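Long-range contact in endo-pectate lyase (Erwinia chrysanthemi, PDB 3B4N), which cleaves polygalacturonate by calcium-dependent elimination and probably also acts, in an endo mode, on highly methylated pectins: residues 187-192 against 209-214. Numbering follows the deposited sequence.
With CA (calcium ion), chain C.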
loop_
_atom_site.group_PDB
_atom_site.type_symbol
_atom_site.label_atom_id
_atom_site.label_comp_id
_atom_site.label_asym_id
_atom_site.label_seq_id
_atom_site.Cartn_x
_atom_site.Cartn_y
_atom_site.Cartn_z
ATOM N N VAL A 187 -6.223 1.483 -2.914
ATOM C CA VAL A 187 -6.511 2.569 -1.992
ATOM C C VAL A 187 -5.328 3.527 -2.093
ATOM O O VAL A 187 -4.182 3.103 -2.259
ATOM C CB VAL A 187 -6.686 2.064 -0.539
ATOM C CG1 VAL A 187 -6.739 3.255 0.420
ATOM C CG2 VAL A 187 -7.992 1.261 -0.433
ATOM N N ILE A 188 -5.625 4.819 -2.038
ATOM C CA ILE A 188 -4.594 5.845 -2.129
ATOM C C ILE A 188 -4.609 6.661 -0.850
ATOM O O ILE A 188 -5.650 7.188 -0.468
ATOM C CB ILE A 188 -4.846 6.784 -3.320
ATOM C CG1 ILE A 188 -4.729 5.994 -4.626
ATOM C CG2 ILE A 188 -3.864 7.959 -3.288
ATOM C CD1 ILE A 188 -4.950 6.828 -5.880
ATOM N N TRP A 189 -3.465 6.720 -0.177
ATOM C CA TRP A 189 -3.333 7.508 1.055
ATOM C C TRP A 189 -2.534 8.747 0.659
ATOM O O TRP A 189 -1.355 8.644 0.327
ATOM C CB TRP A 189 -2.559 6.727 2.123
ATOM C CG TRP A 189 -3.289 5.547 2.725
ATOM C CD1 TRP A 189 -3.925 5.507 3.933
ATOM C CD2 TRP A 189 -3.382 4.221 2.182
ATOM N NE1 TRP A 189 -4.397 4.241 4.184
ATOM C CE2 TRP A 189 -4.078 3.432 3.125
ATOM C CE3 TRP A 189 -2.939 3.624 0.992
ATOM C CZ2 TRP A 189 -4.337 2.076 2.917
ATOM C CZ3 TRP A 189 -3.201 2.269 0.785
ATOM C CH2 TRP A 189 -3.892 1.514 1.745
ATOM N N GLU A 190 -3.164 9.918 0.700
ATOM C CA GLU A 190 -2.483 11.154 0.300
ATOM C C GLU A 190 -1.367 11.614 1.251
ATOM O O GLU A 190 -0.432 12.308 0.838
ATOM C CB GLU A 190 -3.518 12.261 0.067
ATOM C CG GLU A 190 -4.395 12.042 -1.187
ATOM C CD GLU A 190 -3.622 12.136 -2.504
ATOM O OE1 GLU A 190 -2.625 12.887 -2.568
ATOM O OE2 GLU A 190 -4.021 11.478 -3.492
ATOM N N ASP A 191 -1.466 11.219 2.516
ATOM C CA ASP A 191 -0.452 11.510 3.531
ATOM C C ASP A 191 -0.840 10.666 4.733
ATOM O O ASP A 191 -1.693 11.056 5.527
ATOM C CB ASP A 191 -0.434 12.995 3.930
ATOM C CG ASP A 191 0.719 13.335 4.885
ATOM O OD1 ASP A 191 1.286 12.418 5.510
ATOM O OD2 ASP A 191 1.058 14.533 5.020
ATOM N N ILE A 192 -0.222 9.498 4.856
ATOM C CA ILE A 192 -0.514 8.598 5.956
ATOM C C ILE A 192 -0.467 9.347 7.279
ATOM O O ILE A 192 0.461 10.123 7.514
ATOM C CB ILE A 192 0.526 7.472 6.022
ATOM C CG1 ILE A 192 0.413 6.578 4.786
ATOM C CG2 ILE A 192 0.339 6.670 7.308
ATOM C CD1 ILE A 192 1.557 5.592 4.661
ATOM N N GLY A 209 -2.429 0.041 -4.876
ATOM C CA GLY A 209 -2.583 1.192 -4.002
ATOM C C GLY A 209 -1.329 2.052 -4.038
ATOM O O GLY A 209 -0.258 1.597 -4.447
ATOM N N ILE A 210 -1.464 3.300 -3.601
ATOM C CA ILE A 210 -0.351 4.247 -3.568
ATOM C C ILE A 210 -0.410 4.912 -2.201
ATOM O O ILE A 210 -1.441 5.470 -1.845
ATOM C CB ILE A 210 -0.504 5.342 -4.652
ATOM C CG1 ILE A 210 -0.573 4.713 -6.052
ATOM C CG2 ILE A 210 0.659 6.319 -4.560
ATOM C CD1 ILE A 210 0.719 4.130 -6.550
ATOM N N ALA A 211 0.672 4.834 -1.429
ATOM C CA ALA A 211 0.685 5.445 -0.106
ATOM C C ALA A 211 1.800 6.474 0.017
ATOM O O ALA A 211 2.980 6.152 -0.067
ATOM C CB ALA A 211 0.837 4.372 0.970
ATOM N N HIS A 212 1.402 7.716 0.239
ATOM C CA HIS A 212 2.346 8.799 0.372
ATOM C C HIS A 212 2.572 9.170 1.829
ATOM O O HIS A 212 1.678 9.058 2.659
ATOM C CB HIS A 212 1.812 10.034 -0.365
ATOM C CG HIS A 212 2.769 11.184 -0.397
ATOM N ND1 HIS A 212 3.930 11.160 -1.139
ATOM C CD2 HIS A 212 2.739 12.389 0.220
ATOM C CE1 HIS A 212 4.573 12.303 -0.981
ATOM N NE2 HIS A 212 3.873 13.066 -0.161
ATOM N N ASN A 213 3.796 9.560 2.147
ATOM C CA ASN A 213 4.070 10.074 3.477
ATOM C C ASN A 213 5.151 11.116 3.269
ATOM O O ASN A 213 5.829 11.113 2.248
ATOM C CB ASN A 213 4.510 8.997 4.474
ATOM C CG ASN A 213 4.045 9.328 5.891
ATOM O OD1 ASN A 213 3.636 10.460 6.161
ATOM N ND2 ASN A 213 4.107 8.357 6.797
ATOM N N ALA A 214 5.300 12.028 4.214
ATOM C CA ALA A 214 6.299 13.069 4.036
ATOM C C ALA A 214 6.898 13.518 5.343
ATOM O O ALA A 214 6.236 13.513 6.380
ATOM C CB ALA A 214 5.678 14.262 3.324
HETATM CA CA CA C . 2.189 11.618 7.536
HETATM O O HOH W 1 2.659 10.008 9.291
HETATM O O HOH W 2 4.143 12.845 8.121
#
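Strands 187-189 and 210-213 run parallel, 7° between their directions and their axes 4.7 Å apart, joined by backbone hydrogen bonds from Ile-210 N to Val-187 O, Trp-189 N to Ile-210 O and His-212 N to Trp-189 O. Past the end of the first strand, Ile-192 N still reaches His-212 O at 2.9 Å, a nearly straight hydrogen bond that keeps the chain beside its neighbour up to the metal. Trp-189 and Ala-211 share one face of the sheet, with Trp-189 CE3 3.8 Å from Ala-211 CB; the indole edge also meets Ile-210 O in its plane, and Val-187 CG1 lies over one face of the ring, offset toward its rim. Ile-192 CD1 touches the same Ala-211 methyl from further along the chain. His-212 CG lies anti to the backbone N (chi1 -175°), which brings the ring edge at CD2 within 3.2 Å of Glu-190 O, while ND1 hydrogen-bonds to Thr-244 OG1. The Glu-190 carboxylate forms salt bridges with Lys-29 and Arg-165. At the far end, Asp-191 OD1, Ile-192 O and Asn-213 OD1 all bind calcium, the last at 2.3 Å. The carboxylate and amide planes are turned 66° apart; Asp-191 OD1 and Asn-213 OD1, 3.1 Å apart, meet as shared ligands, not by a hydrogen bond. Ala-214 N also donates to Asn-213 OD1, a bent bond from well off the C=O axis. Tyr-218 O and two waters complete the six ligands. Stacked, aligned strands of this kind build the right-handed parallel beta-helix of polysaccharide lyase family 3, here with neighbouring turns bridged by a calcium site at the strand ends.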